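Local coordinates for NO-binding heme-dependent sensor protein (Shewanella oneidensis, PDB 4U9B), which binds heme and, through it, nitric oxide, probably acting as a gas sensor of the H-NOX family in bacterial signalling, at residues 130-135 with 170-175; 23-28 with 48-53; 2-7 with 75-80; 65-70 with 138-143. All blocks are in the same frame, centred on the assembly; numbering follows the deposited sequence.

Contact 1 (130-135 with 170-175); sequences LRYSSP and DHCMLI. With ZN (zinc ion), chain D; HEM (protoporphyrin IX containing Fe), chain B.
The guanidinium of Arg131 carries CB of His171 over one face, 3.5 Å above its plane and offset toward the rim. The two side chains cross at about a right angle, yet guanidinium and imidazole planes are only 18° apart. His171 ND1 donates to Asp170 OD1 at 2.6 Å, with that oxygen in the imidazole plane. The Tyr132 ring has the heme propionate oxygen O2A at its edge, where Tyr132 OH donates to O2A at 2.6 Å. Cys172 SG approaches the Tyr132 ring obliquely, 4.1 Å from Tyr132 CD1.

The backbones of 130-133 and 172-175 form an antiparallel pair in the four-stranded sheet. Leu130 with Leu174 and Tyr132 with Cys172 are hydrogen-bonded pairs. The shortest of their four bonds is Cys172 N to Tyr132 O, 2.7 Å. Arg131 and Met173 form the non-hydrogen-bonded pair between them, and the bent Met173 chain brings its CE to 3.7 Å from Arg131 CB.

Leu130, Tyr132, Cys172 and Leu174 share the sheet face covered by helix 139-152. Cys172 SG binds zinc at 2.3 Å, with Cys139, His161 and Cys164 completing the site. The hydroxyls of Tyr132 and Ser134 each donate a hydrogen bond to the same heme propionate, the Tyr-Ser-Arg signature of H-NOX domains when taken with Arg136. The strand pair and the loop after 128-133 thus connect a heme carboxylate, whose negative charge these donors probably stabilise, to a four-ligand zinc site.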
# COMPACT_ATOMS: atom_id res chain seq x y z
N LEU A 130 8.23 -12.91 -1.81
CA LEU A 130 7.17 -12.35 -0.99
C LEU A 130 5.80 -12.82 -1.46
O LEU A 130 5.36 -12.46 -2.55
CB LEU A 130 7.24 -10.82 -1.01
CG LEU A 130 6.55 -10.10 0.15
CD1 LEU A 130 7.19 -10.45 1.49
CD2 LEU A 130 6.59 -8.60 -0.07
N ARG A 131 5.15 -13.64 -0.65
CA ARG A 131 3.81 -14.11 -0.95
C ARG A 131 2.80 -13.09 -0.45
O ARG A 131 2.90 -12.62 0.68
CB ARG A 131 3.54 -15.47 -0.31
CG ARG A 131 2.17 -16.06 -0.64
CD ARG A 131 1.83 -17.23 0.26
NE ARG A 131 0.54 -17.83 -0.08
CZ ARG A 131 -0.64 -17.45 0.42
NH1 ARG A 131 -0.72 -16.46 1.30
NH2 ARG A 131 -1.75 -18.07 0.03
N TYR A 132 1.83 -12.76 -1.29
CA TYR A 132 0.77 -11.83 -0.94
C TYR A 132 -0.60 -12.47 -1.16
O TYR A 132 -0.84 -13.09 -2.19
CB TYR A 132 0.88 -10.54 -1.77
CG TYR A 132 -0.30 -9.61 -1.61
CD1 TYR A 132 -1.43 -9.74 -2.41
CD2 TYR A 132 -0.28 -8.60 -0.66
CE1 TYR A 132 -2.50 -8.89 -2.27
CE2 TYR A 132 -1.36 -7.74 -0.51
CZ TYR A 132 -2.47 -7.89 -1.32
OH TYR A 132 -3.54 -7.04 -1.18
N SER A 133 -1.48 -12.32 -0.18
CA SER A 133 -2.86 -12.76 -0.30
C SER A 133 -3.77 -11.80 0.45
O SER A 133 -3.45 -11.40 1.57
CB SER A 133 -3.03 -14.18 0.25
OG SER A 133 -4.28 -14.72 -0.12
N SER A 134 -4.89 -11.42 -0.15
CA SER A 134 -5.84 -10.52 0.50
C SER A 134 -7.17 -10.42 -0.26
O SER A 134 -7.18 -10.40 -1.49
CB SER A 134 -5.24 -9.12 0.62
OG SER A 134 -6.19 -8.21 1.14
N PRO A 135 -8.29 -10.37 0.48
CA PRO A 135 -9.59 -10.12 -0.18
C PRO A 135 -9.63 -8.79 -0.93
O PRO A 135 -10.42 -8.63 -1.85
CB PRO A 135 -10.58 -10.10 0.99
CG PRO A 135 -9.92 -10.86 2.08
CD PRO A 135 -8.45 -10.61 1.92
N ASP A 170 -4.73 -17.86 -6.22
CA ASP A 170 -5.24 -17.56 -4.87
C ASP A 170 -4.22 -16.74 -4.08
O ASP A 170 -4.41 -16.49 -2.88
CB ASP A 170 -5.60 -18.84 -4.12
CG ASP A 170 -4.42 -19.77 -3.89
OD1 ASP A 170 -3.26 -19.36 -4.11
OD2 ASP A 170 -4.65 -20.92 -3.45
N HIS A 171 -3.15 -16.32 -4.74
CA HIS A 171 -2.11 -15.53 -4.12
C HIS A 171 -1.25 -14.88 -5.19
O HIS A 171 -1.30 -15.27 -6.36
CB HIS A 171 -1.23 -16.39 -3.21
CG HIS A 171 -0.36 -17.35 -3.95
ND1 HIS A 171 -0.81 -18.57 -4.41
CD2 HIS A 171 0.94 -17.26 -4.33
CE1 HIS A 171 0.17 -19.20 -5.03
NE2 HIS A 171 1.25 -18.42 -5.01
N CYS A 172 -0.45 -13.90 -4.78
CA CYS A 172 0.58 -13.32 -5.64
C CYS A 172 1.95 -13.70 -5.11
O CYS A 172 2.12 -13.89 -3.90
CB CYS A 172 0.46 -11.80 -5.71
SG CYS A 172 -1.16 -11.20 -6.19
N MET A 173 2.91 -13.79 -6.01
CA MET A 173 4.30 -14.03 -5.66
C MET A 173 5.15 -12.91 -6.25
O MET A 173 5.27 -12.78 -7.46
CB MET A 173 4.76 -15.39 -6.19
CG MET A 173 6.16 -15.78 -5.72
SD MET A 173 6.34 -15.77 -3.92
CE MET A 173 5.02 -16.88 -3.45
N LEU A 174 5.70 -12.10 -5.36
CA LEU A 174 6.57 -10.99 -5.75
C LEU A 174 8.01 -11.34 -5.42
O LEU A 174 8.38 -11.42 -4.25
CB LEU A 174 6.15 -9.70 -5.05
CG LEU A 174 4.90 -9.00 -5.60
CD1 LEU A 174 3.65 -9.83 -5.37
CD2 LEU A 174 4.73 -7.63 -4.97
N ILE A 175 8.81 -11.56 -6.46
CA ILE A 175 10.23 -11.83 -6.29
C ILE A 175 10.99 -10.52 -6.37
O ILE A 175 10.97 -9.85 -7.40
CB ILE A 175 10.76 -12.82 -7.34
CG1 ILE A 175 9.92 -14.10 -7.35
CG2 ILE A 175 12.23 -13.13 -7.09
CD1 ILE A 175 9.82 -14.80 -6.01
ZN ZN D . -0.84 -9.77 -7.98
CHA HEM B . -2.37 -1.95 4.65
CHB HEM B . 1.45 -3.95 2.45
CHC HEM B . 4.45 -1.32 5.18
CHD HEM B . 0.71 -0.29 8.09
C1A HEM B . -1.59 -2.57 3.70
C2A HEM B . -2.00 -2.98 2.38
C3A HEM B . -0.94 -3.53 1.78
C4A HEM B . 0.18 -3.48 2.70
CMA HEM B . -0.88 -4.11 0.36
CAA HEM B . -3.41 -2.82 1.77
CBA HEM B . -4.42 -3.76 2.45
CGA HEM B . -4.47 -5.13 1.83
O1A HEM B . -5.28 -5.97 2.31
O2A HEM B . -3.71 -5.42 0.87
C1B HEM B . 2.60 -3.38 2.95
C2B HEM B . 3.93 -3.56 2.42
C3B HEM B . 4.77 -2.84 3.18
C4B HEM B . 3.98 -2.17 4.20
CMB HEM B . 4.22 -4.47 1.20
CAB HEM B . 6.30 -2.65 3.08
CBB HEM B . 7.01 -2.88 1.97
C1C HEM B . 3.70 -0.81 6.22
C2C HEM B . 4.20 0.02 7.29
C3C HEM B . 3.19 0.31 8.12
C4C HEM B . 1.99 -0.33 7.58
CMC HEM B . 5.67 0.47 7.43
CAC HEM B . 3.35 1.19 9.38
CBC HEM B . 2.42 1.28 10.34
C1D HEM B . -0.45 -0.55 7.39
C2D HEM B . -1.76 -0.11 7.81
C3D HEM B . -2.72 -0.62 6.74
C4D HEM B . -1.90 -1.33 5.78
CMD HEM B . -2.12 0.72 9.06
CAD HEM B . -4.24 -0.43 6.68
CBD HEM B . -4.95 -1.58 7.40
CGD HEM B . -6.44 -1.36 7.31
O1D HEM B . -6.86 -0.60 6.41
O2D HEM B . -7.19 -1.94 8.14
NA HEM B . -0.25 -2.88 3.86
NB HEM B . 2.66 -2.53 4.02
NC HEM B . 2.34 -1.01 6.43
ND HEM B . -0.57 -1.26 6.20
FE HEM B . 1.04 -2.09 5.24

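Contact 2 (23-28 with 48-53); sequences NELLEK and FSIVQD
Leu25 and Ile50 are the nearest backbone pair where segments 23-28 and 48-53 pack, in the helical N-terminal part of the H-NOX fold. The segment axes come within 9.7 Å, at 125° between their directions. Leu25 CD1 lies 4.0 Å from Ile50 CG2. Leu25 CD2 packs on the carboxylate of Asp53, 3.6 Å from Asp53 OD2. Leu26 points its CB away from helix 44-58, but its CD2 still reaches Ile50 CD1.

Beside this apolar patch Lys28 forms a salt bridge with Asp53. The lysine chain is bent at its third torsion (chi3 69°), and it crosses the aspartate at about a right angle. Farther out, Arg57 forms a salt bridge with Asp53 OD1, while His29 NE2 is hydrogen-bonded to OD2. Asp53 is buried, so these cationic and polar partners probably help to keep it ionised. Leu25 also touches Val54 and Arg57. Lys28 NZ meets Asp53 OD2 at 2.8 Å from the syn side, 31° out of the carboxylate plane.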
# COMPACT_ATOMS: atom_id res chain seq x y z
N ASN A 23 -12.84 16.82 -2.81
CA ASN A 23 -14.19 16.93 -2.27
C ASN A 23 -15.22 16.42 -3.27
O ASN A 23 -16.22 15.82 -2.86
CB ASN A 23 -14.48 18.38 -1.87
CG ASN A 23 -13.84 18.76 -0.55
OD1 ASN A 23 -13.68 17.93 0.34
ND2 ASN A 23 -13.48 20.03 -0.41
N GLU A 24 -14.99 16.63 -4.56
CA GLU A 24 -15.88 16.08 -5.58
C GLU A 24 -15.91 14.56 -5.47
O GLU A 24 -16.97 13.95 -5.50
CB GLU A 24 -15.46 16.50 -6.99
CG GLU A 24 -16.41 15.97 -8.07
CD GLU A 24 -15.86 16.12 -9.48
OE1 GLU A 24 -14.74 16.66 -9.63
OE2 GLU A 24 -16.55 15.69 -10.43
N LEU A 25 -14.72 13.96 -5.37
CA LEU A 25 -14.60 12.52 -5.24
C LEU A 25 -15.35 12.00 -4.02
O LEU A 25 -15.96 10.94 -4.07
CB LEU A 25 -13.13 12.12 -5.17
CG LEU A 25 -12.35 12.29 -6.48
CD1 LEU A 25 -10.85 12.28 -6.23
CD2 LEU A 25 -12.73 11.20 -7.48
N LEU A 26 -15.30 12.74 -2.91
CA LEU A 26 -16.01 12.33 -1.71
C LEU A 26 -17.52 12.47 -1.87
O LEU A 26 -18.27 11.62 -1.40
CB LEU A 26 -15.53 13.14 -0.50
CG LEU A 26 -14.12 12.86 0.03
CD1 LEU A 26 -13.97 13.40 1.45
CD2 LEU A 26 -13.79 11.38 0.00
N GLU A 27 -17.96 13.52 -2.55
CA GLU A 27 -19.39 13.70 -2.84
C GLU A 27 -19.91 12.53 -3.66
O GLU A 27 -21.00 12.01 -3.40
CB GLU A 27 -19.64 15.00 -3.59
CG GLU A 27 -19.50 16.26 -2.76
CD GLU A 27 -19.73 17.53 -3.57
OE1 GLU A 27 -20.40 17.45 -4.62
OE2 GLU A 27 -19.24 18.60 -3.16
N LYS A 28 -19.13 12.11 -4.65
CA LYS A 28 -19.54 11.06 -5.56
C LYS A 28 -19.52 9.67 -4.92
O LYS A 28 -20.39 8.85 -5.20
CB LYS A 28 -18.64 11.03 -6.79
CG LYS A 28 -18.83 12.20 -7.74
CD LYS A 28 -17.98 12.03 -9.00
CE LYS A 28 -18.47 10.89 -9.88
NZ LYS A 28 -17.59 10.65 -11.06
N PHE A 48 -11.65 2.22 -3.27
CA PHE A 48 -11.61 1.70 -4.63
C PHE A 48 -12.41 2.58 -5.59
O PHE A 48 -11.97 2.83 -6.72
CB PHE A 48 -12.13 0.26 -4.68
CG PHE A 48 -11.14 -0.76 -4.18
CD1 PHE A 48 -9.92 -0.93 -4.81
CD2 PHE A 48 -11.45 -1.58 -3.11
CE1 PHE A 48 -9.01 -1.88 -4.37
CE2 PHE A 48 -10.55 -2.53 -2.66
CZ PHE A 48 -9.33 -2.68 -3.29
N SER A 49 -13.58 3.05 -5.16
CA SER A 49 -14.41 3.89 -6.00
C SER A 49 -13.68 5.19 -6.35
O SER A 49 -13.71 5.64 -7.49
CB SER A 49 -15.74 4.21 -5.32
OG SER A 49 -16.58 3.08 -5.33
N ILE A 50 -13.04 5.78 -5.35
CA ILE A 50 -12.28 7.00 -5.56
C ILE A 50 -11.15 6.76 -6.55
O ILE A 50 -10.99 7.51 -7.52
CB ILE A 50 -11.70 7.55 -4.24
CG1 ILE A 50 -12.84 8.07 -3.36
CG2 ILE A 50 -10.70 8.68 -4.51
CD1 ILE A 50 -12.43 8.31 -1.92
N VAL A 51 -10.36 5.71 -6.32
CA VAL A 51 -9.21 5.43 -7.17
C VAL A 51 -9.66 5.01 -8.57
O VAL A 51 -8.99 5.31 -9.55
CB VAL A 51 -8.30 4.35 -6.54
CG1 VAL A 51 -7.08 4.09 -7.42
CG2 VAL A 51 -7.82 4.80 -5.17
N GLN A 52 -10.80 4.32 -8.66
CA GLN A 52 -11.36 3.94 -9.96
C GLN A 52 -11.72 5.17 -10.78
O GLN A 52 -11.49 5.20 -11.99
CB GLN A 52 -12.60 3.06 -9.78
CG GLN A 52 -13.15 2.48 -11.09
CD GLN A 52 -12.87 0.99 -11.27
OE1 GLN A 52 -12.17 0.37 -10.47
NE2 GLN A 52 -13.43 0.42 -12.33
N ASP A 53 -12.28 6.17 -10.11
CA ASP A 53 -12.66 7.42 -10.75
C ASP A 53 -11.42 8.13 -11.30
O ASP A 53 -11.39 8.53 -12.46
CB ASP A 53 -13.40 8.31 -9.75
CG ASP A 53 -14.16 9.43 -10.42
OD1 ASP A 53 -13.77 9.86 -11.52
OD2 ASP A 53 -15.16 9.88 -9.82

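Contact 3 (2-7 with 75-80); sequences KGIIFN and NGLASR. With HEM (protoporphyrin IX containing Fe), chain B.
Ile4 turns its CB toward helix 62-80 and sends its longer branch between Leu77 and Arg80. CG1 stands anti to the backbone N (chi1 175°). Ile4 CG1 lies 3.7 Å from Arg80 CD and 4.2 Å from Leu77 CD2. Ile4 CD1, at the tip, comes to 3.4 Å from Arg80 CD and 3.8 Å from Leu77 CD2. Ile4 crosses Leu77 at about a right angle. The Ile4 and Arg80 side chains slide past each other in opposite directions, and the isoleucine tip lies against the arginine's aliphatic CD.

The guanidinium of Arg80 is held beyond that point. Arg80 NH1 donates to Gly76 O, one turn back in its own helix, at 3.0 Å, with the carbonyl oxygen close to the guanidinium plane. NH2 passes Asn7 CB at van der Waals distance and forms a salt bridge with Asp11. Arg80 therefore joins helix 62-80 to helix 3-17 by both its chain and its charge.

On the heme side, Leu77 splits its two methyls. Leu77 CD2 faces the isoleucines, while Leu77 CD1 lies over the porphyrin, 3.7 Å from the heme nitrogen NC. Ile5 CD1 approaches the same cofactor at the propionate carbon CAD, also 3.7 Å away. The backbone N of Lys2 donates to the propionate oxygen O1D at 2.8 Å. Two helices lining one side of the porphyrin, with the backbone amide of Lys2 bound to a propionate, make up part of the H-NOX heme pocket.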
# COMPACT_ATOMS: atom_id res chain seq x y z
N LYS A 2 -8.66 1.47 7.03
CA LYS A 2 -8.47 2.49 8.06
C LYS A 2 -8.33 3.87 7.44
O LYS A 2 -7.85 4.02 6.31
CB LYS A 2 -7.24 2.16 8.93
CG LYS A 2 -7.46 1.01 9.90
CD LYS A 2 -8.53 1.33 10.93
CE LYS A 2 -8.75 0.20 11.91
NZ LYS A 2 -9.95 0.45 12.76
N GLY A 3 -8.76 4.88 8.19
CA GLY A 3 -8.76 6.25 7.71
C GLY A 3 -7.40 6.77 7.30
O GLY A 3 -7.30 7.64 6.44
N ILE A 4 -6.34 6.24 7.91
CA ILE A 4 -4.99 6.69 7.59
C ILE A 4 -4.72 6.49 6.10
O ILE A 4 -4.09 7.33 5.46
CB ILE A 4 -3.91 5.95 8.42
CG1 ILE A 4 -2.51 6.36 7.95
CG2 ILE A 4 -4.06 4.44 8.32
CD1 ILE A 4 -1.41 6.07 8.96
N ILE A 5 -5.22 5.40 5.54
CA ILE A 5 -5.03 5.12 4.12
C ILE A 5 -5.71 6.20 3.29
O ILE A 5 -5.14 6.71 2.33
CB ILE A 5 -5.58 3.74 3.74
CG1 ILE A 5 -4.96 2.65 4.63
CG2 ILE A 5 -5.31 3.45 2.26
CD1 ILE A 5 -3.44 2.55 4.56
N PHE A 6 -6.93 6.56 3.68
CA PHE A 6 -7.66 7.63 3.03
C PHE A 6 -6.96 8.98 3.22
O PHE A 6 -6.96 9.81 2.32
CB PHE A 6 -9.09 7.73 3.57
CG PHE A 6 -9.96 6.57 3.18
CD1 PHE A 6 -10.69 6.60 2.00
CD2 PHE A 6 -10.06 5.45 3.99
CE1 PHE A 6 -11.50 5.54 1.65
CE2 PHE A 6 -10.86 4.39 3.64
CZ PHE A 6 -11.58 4.43 2.47
N ASN A 7 -6.38 9.19 4.39
CA ASN A 7 -5.68 10.44 4.66
C ASN A 7 -4.49 10.62 3.73
O ASN A 7 -4.26 11.72 3.22
CB ASN A 7 -5.22 10.52 6.12
CG ASN A 7 -6.37 10.62 7.10
OD1 ASN A 7 -7.47 11.06 6.76
ND2 ASN A 7 -6.12 10.22 8.34
N ASN A 75 5.90 6.53 2.42
CA ASN A 75 6.32 7.70 3.16
C ASN A 75 5.21 8.22 4.06
O ASN A 75 5.46 8.72 5.15
CB ASN A 75 6.78 8.80 2.21
CG ASN A 75 7.76 8.30 1.17
OD1 ASN A 75 7.38 7.61 0.22
ND2 ASN A 75 9.03 8.65 1.34
N GLY A 76 3.97 8.09 3.59
CA GLY A 76 2.81 8.51 4.36
C GLY A 76 2.69 7.71 5.64
O GLY A 76 2.37 8.25 6.69
N LEU A 77 2.96 6.41 5.54
CA LEU A 77 2.93 5.53 6.70
C LEU A 77 4.17 5.73 7.57
O LEU A 77 4.08 5.77 8.80
CB LEU A 77 2.84 4.07 6.27
CG LEU A 77 1.53 3.65 5.59
CD1 LEU A 77 1.68 2.28 4.95
CD2 LEU A 77 0.39 3.66 6.60
N ALA A 78 5.32 5.86 6.93
CA ALA A 78 6.58 6.05 7.64
C ALA A 78 6.56 7.34 8.46
O ALA A 78 7.07 7.38 9.58
CB ALA A 78 7.75 6.07 6.67
N SER A 79 5.96 8.38 7.90
CA SER A 79 5.88 9.68 8.57
C SER A 79 4.99 9.64 9.81
O SER A 79 5.30 10.27 10.82
CB SER A 79 5.34 10.74 7.60
OG SER A 79 6.35 11.14 6.69
N ARG A 80 3.89 8.90 9.72
CA ARG A 80 2.92 8.82 10.81
C ARG A 80 3.31 7.77 11.85
O ARG A 80 2.86 7.84 12.99
CB ARG A 80 1.53 8.53 10.24
CG ARG A 80 0.93 9.67 9.43
CD ARG A 80 -0.24 9.19 8.57
NE ARG A 80 -0.96 10.29 7.93
CZ ARG A 80 -0.53 10.95 6.85
NH1 ARG A 80 0.63 10.64 6.29
NH2 ARG A 80 -1.27 11.92 6.33
CHA HEM B . -2.37 -1.95 4.65
CHB HEM B . 1.45 -3.95 2.45
CHC HEM B . 4.45 -1.32 5.18
CHD HEM B . 0.71 -0.29 8.09
C1A HEM B . -1.59 -2.57 3.70
C2A HEM B . -2.00 -2.98 2.38
C3A HEM B . -0.94 -3.53 1.78
C4A HEM B . 0.18 -3.48 2.70
CMA HEM B . -0.88 -4.11 0.36
CAA HEM B . -3.41 -2.82 1.77
CBA HEM B . -4.42 -3.76 2.45
CGA HEM B . -4.47 -5.13 1.83
O1A HEM B . -5.28 -5.97 2.31
O2A HEM B . -3.71 -5.42 0.87
C1B HEM B . 2.60 -3.38 2.95
C2B HEM B . 3.93 -3.56 2.42
C3B HEM B . 4.77 -2.84 3.18
C4B HEM B . 3.98 -2.17 4.20
CMB HEM B . 4.22 -4.47 1.20
CAB HEM B . 6.30 -2.65 3.08
CBB HEM B . 7.01 -2.88 1.97
C1C HEM B . 3.70 -0.81 6.22
C2C HEM B . 4.20 0.02 7.29
C3C HEM B . 3.19 0.31 8.12
C4C HEM B . 1.99 -0.33 7.58
CMC HEM B . 5.67 0.47 7.43
CAC HEM B . 3.35 1.19 9.38
CBC HEM B . 2.42 1.28 10.34
C1D HEM B . -0.45 -0.55 7.39
C2D HEM B . -1.76 -0.11 7.81
C3D HEM B . -2.72 -0.62 6.74
C4D HEM B . -1.90 -1.33 5.78
CMD HEM B . -2.12 0.72 9.06
CAD HEM B . -4.24 -0.43 6.68
CBD HEM B . -4.95 -1.58 7.40
CGD HEM B . -6.44 -1.36 7.31
O1D HEM B . -6.86 -0.60 6.41
O2D HEM B . -7.19 -1.94 8.14
NA HEM B . -0.25 -2.88 3.86
NB HEM B . 2.66 -2.53 4.02
NC HEM B . 2.34 -1.01 6.43
ND HEM B . -0.57 -1.26 6.20
FE HEM B . 1.04 -2.09 5.24

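Contact 4 (65-70 with 138-143); sequences VVKAFG and LCFCAE. With ZN (zinc ion), chain D; HEM (protoporphyrin IX containing Fe), chain B.
Val66 places CG1 anti to its backbone N (chi1 167°), which pushes that methyl against helix 139-143. There Val66 CG1 lies 3.4 Å from Cys141 N and 3.6 Å from Cys141 CB. It also touches Leu138 CD2. The Lys67 chain is fully extended, and Glu143 is extended beyond CG. Lys67 NZ and Glu143 OE2 form a salt bridge; the modelled 2.5 Å is unusually short, so its exact length is doubtful. NZ comes from the anti side of the carboxylate, 34° out of its plane. Glu143 OE1 is hydrogen-bonded to ND1 of the zinc ligand His161, so Glu143 is a second-shell residue of the zinc site, with Lys67 behind it.

Backbones come close too. Lys67 CA is 3.2 Å from Phe140 O in a CA-H...O contact, and Lys67 CB lies at the edge of the Phe140 ring. Gly70 CA is 3.6 Å from Cys141 O, a spot with no room for a side chain.

The segment axes approach to 6.9 Å at 40°. Helix 44-58 flanks Val66 and Leu138, helix 3-17 covers Phe69, and Cys139 reaches the zinc beside strand 172-179.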
# COMPACT_ATOMS: atom_id res chain seq x y z
N VAL A 65 -2.50 3.12 -11.18
CA VAL A 65 -2.79 4.17 -10.21
C VAL A 65 -2.58 3.64 -8.80
O VAL A 65 -2.02 4.32 -7.94
CB VAL A 65 -4.23 4.69 -10.36
CG1 VAL A 65 -4.59 5.68 -9.25
CG2 VAL A 65 -4.41 5.35 -11.73
N VAL A 66 -3.02 2.40 -8.56
CA VAL A 66 -2.88 1.77 -7.26
C VAL A 66 -1.42 1.58 -6.89
O VAL A 66 -1.03 1.76 -5.74
CB VAL A 66 -3.62 0.41 -7.24
CG1 VAL A 66 -3.23 -0.43 -6.02
CG2 VAL A 66 -5.13 0.63 -7.27
N LYS A 67 -0.60 1.23 -7.88
CA LYS A 67 0.83 1.05 -7.65
C LYS A 67 1.49 2.38 -7.33
O LYS A 67 2.35 2.46 -6.46
CB LYS A 67 1.49 0.40 -8.88
CG LYS A 67 2.98 0.16 -8.73
CD LYS A 67 3.55 -0.57 -9.95
CE LYS A 67 5.04 -0.83 -9.80
NZ LYS A 67 5.59 -1.68 -10.89
N ALA A 68 1.07 3.43 -8.03
CA ALA A 68 1.60 4.77 -7.78
C ALA A 68 1.25 5.22 -6.37
O ALA A 68 2.08 5.78 -5.65
CB ALA A 68 1.05 5.75 -8.80
N PHE A 69 0.00 4.98 -5.98
CA PHE A 69 -0.44 5.29 -4.62
C PHE A 69 0.37 4.51 -3.59
O PHE A 69 0.76 5.06 -2.57
CB PHE A 69 -1.93 4.98 -4.47
CG PHE A 69 -2.43 5.09 -3.06
CD1 PHE A 69 -2.29 6.28 -2.36
CD2 PHE A 69 -3.06 4.03 -2.45
CE1 PHE A 69 -2.76 6.38 -1.06
CE2 PHE A 69 -3.53 4.13 -1.16
CZ PHE A 69 -3.38 5.31 -0.46
N GLY A 70 0.61 3.23 -3.88
CA GLY A 70 1.39 2.39 -2.98
C GLY A 70 2.77 2.96 -2.69
O GLY A 70 3.23 2.95 -1.54
N LEU A 138 -4.97 -6.07 -3.41
CA LEU A 138 -4.16 -4.86 -3.57
C LEU A 138 -2.67 -5.17 -3.75
O LEU A 138 -1.81 -4.47 -3.21
CB LEU A 138 -4.36 -3.94 -2.37
CG LEU A 138 -5.67 -3.15 -2.36
CD1 LEU A 138 -5.94 -2.58 -0.97
CD2 LEU A 138 -5.62 -2.03 -3.38
N CYS A 139 -2.37 -6.21 -4.51
CA CYS A 139 -0.98 -6.61 -4.72
C CYS A 139 -0.17 -5.52 -5.40
O CYS A 139 1.03 -5.41 -5.19
CB CYS A 139 -0.92 -7.90 -5.54
SG CYS A 139 -1.70 -7.78 -7.16
N PHE A 140 -0.83 -4.69 -6.22
CA PHE A 140 -0.12 -3.62 -6.90
C PHE A 140 0.21 -2.50 -5.92
O PHE A 140 1.19 -1.78 -6.10
CB PHE A 140 -0.93 -3.09 -8.09
CG PHE A 140 -0.69 -3.84 -9.37
CD1 PHE A 140 -1.24 -5.09 -9.57
CD2 PHE A 140 0.11 -3.29 -10.36
CE1 PHE A 140 -1.02 -5.78 -10.75
CE2 PHE A 140 0.34 -3.98 -11.54
CZ PHE A 140 -0.22 -5.22 -11.73
N CYS A 141 -0.61 -2.36 -4.88
CA CYS A 141 -0.30 -1.42 -3.81
C CYS A 141 0.90 -1.95 -3.02
O CYS A 141 1.77 -1.18 -2.61
CB CYS A 141 -1.52 -1.22 -2.90
SG CYS A 141 -1.31 0.04 -1.61
N ALA A 142 0.94 -3.26 -2.83
CA ALA A 142 2.07 -3.90 -2.16
C ALA A 142 3.35 -3.68 -2.95
O ALA A 142 4.41 -3.37 -2.39
CB ALA A 142 1.82 -5.40 -1.98
N GLU A 143 3.26 -3.84 -4.27
CA GLU A 143 4.41 -3.65 -5.14
C GLU A 143 4.89 -2.21 -5.02
O GLU A 143 6.08 -1.95 -4.88
CB GLU A 143 4.05 -4.00 -6.60
CG GLU A 143 5.25 -4.03 -7.53
CD GLU A 143 4.93 -4.56 -8.92
OE1 GLU A 143 4.16 -5.53 -9.05
OE2 GLU A 143 5.47 -4.00 -9.89
ZN ZN D . -0.84 -9.77 -7.98
CHA HEM B . -2.37 -1.95 4.65
CHB HEM B . 1.45 -3.95 2.45
CHC HEM B . 4.45 -1.32 5.18
CHD HEM B . 0.71 -0.29 8.09
C1A HEM B . -1.59 -2.57 3.70
C2A HEM B . -2.00 -2.98 2.38
C3A HEM B . -0.94 -3.53 1.78
C4A HEM B . 0.18 -3.48 2.70
CMA HEM B . -0.88 -4.11 0.36
CAA HEM B . -3.41 -2.82 1.77
CBA HEM B . -4.42 -3.76 2.45
CGA HEM B . -4.47 -5.13 1.83
O1A HEM B . -5.28 -5.97 2.31
O2A HEM B . -3.71 -5.42 0.87
C1B HEM B . 2.60 -3.38 2.95
C2B HEM B . 3.93 -3.56 2.42
C3B HEM B . 4.77 -2.84 3.18
C4B HEM B . 3.98 -2.17 4.20
CMB HEM B . 4.22 -4.47 1.20
CAB HEM B . 6.30 -2.65 3.08
CBB HEM B . 7.01 -2.88 1.97
C1C HEM B . 3.70 -0.81 6.22
C2C HEM B . 4.20 0.02 7.29
C3C HEM B . 3.19 0.31 8.12
C4C HEM B . 1.99 -0.33 7.58
CMC HEM B . 5.67 0.47 7.43
CAC HEM B . 3.35 1.19 9.38
CBC HEM B . 2.42 1.28 10.34
C1D HEM B . -0.45 -0.55 7.39
C2D HEM B . -1.76 -0.11 7.81
C3D HEM B . -2.72 -0.62 6.74
C4D HEM B . -1.90 -1.33 5.78
CMD HEM B . -2.12 0.72 9.06
CAD HEM B . -4.24 -0.43 6.68
CBD HEM B . -4.95 -1.58 7.40
CGD HEM B . -6.44 -1.36 7.31
O1D HEM B . -6.86 -0.60 6.41
O2D HEM B . -7.19 -1.94 8.14
NA HEM B . -0.25 -2.88 3.86
NB HEM B . 2.66 -2.53 4.02
NC HEM B . 2.34 -1.01 6.43
ND HEM B . -0.57 -1.26 6.20
FE HEM B . 1.04 -2.09 5.24

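Contacts 3 and 4 share helix 62-80, and their centres lie about 14 Å apart. Ile5 O meets Phe69 CZ between them. Contact 2 is nested in the chain loop closed by contact 3; its helix 44-58 packs on contact 4 through Val51 and Phe48. Contact 1 lies in the sheet; its centre is about 13 Å from that of contact 4 and about 27 Å from that of contact 2. Contact 4 alternates along the chain with both 1 and 3, while contacts 2 and 3 close before contact 1 opens. Contacts 1 and 4 share the zinc, with Tyr132 OH close to Leu138 N. Contacts 1, 3 and 4 touch the heme, embraced by helices and sheet, consistent with heme-based sensing.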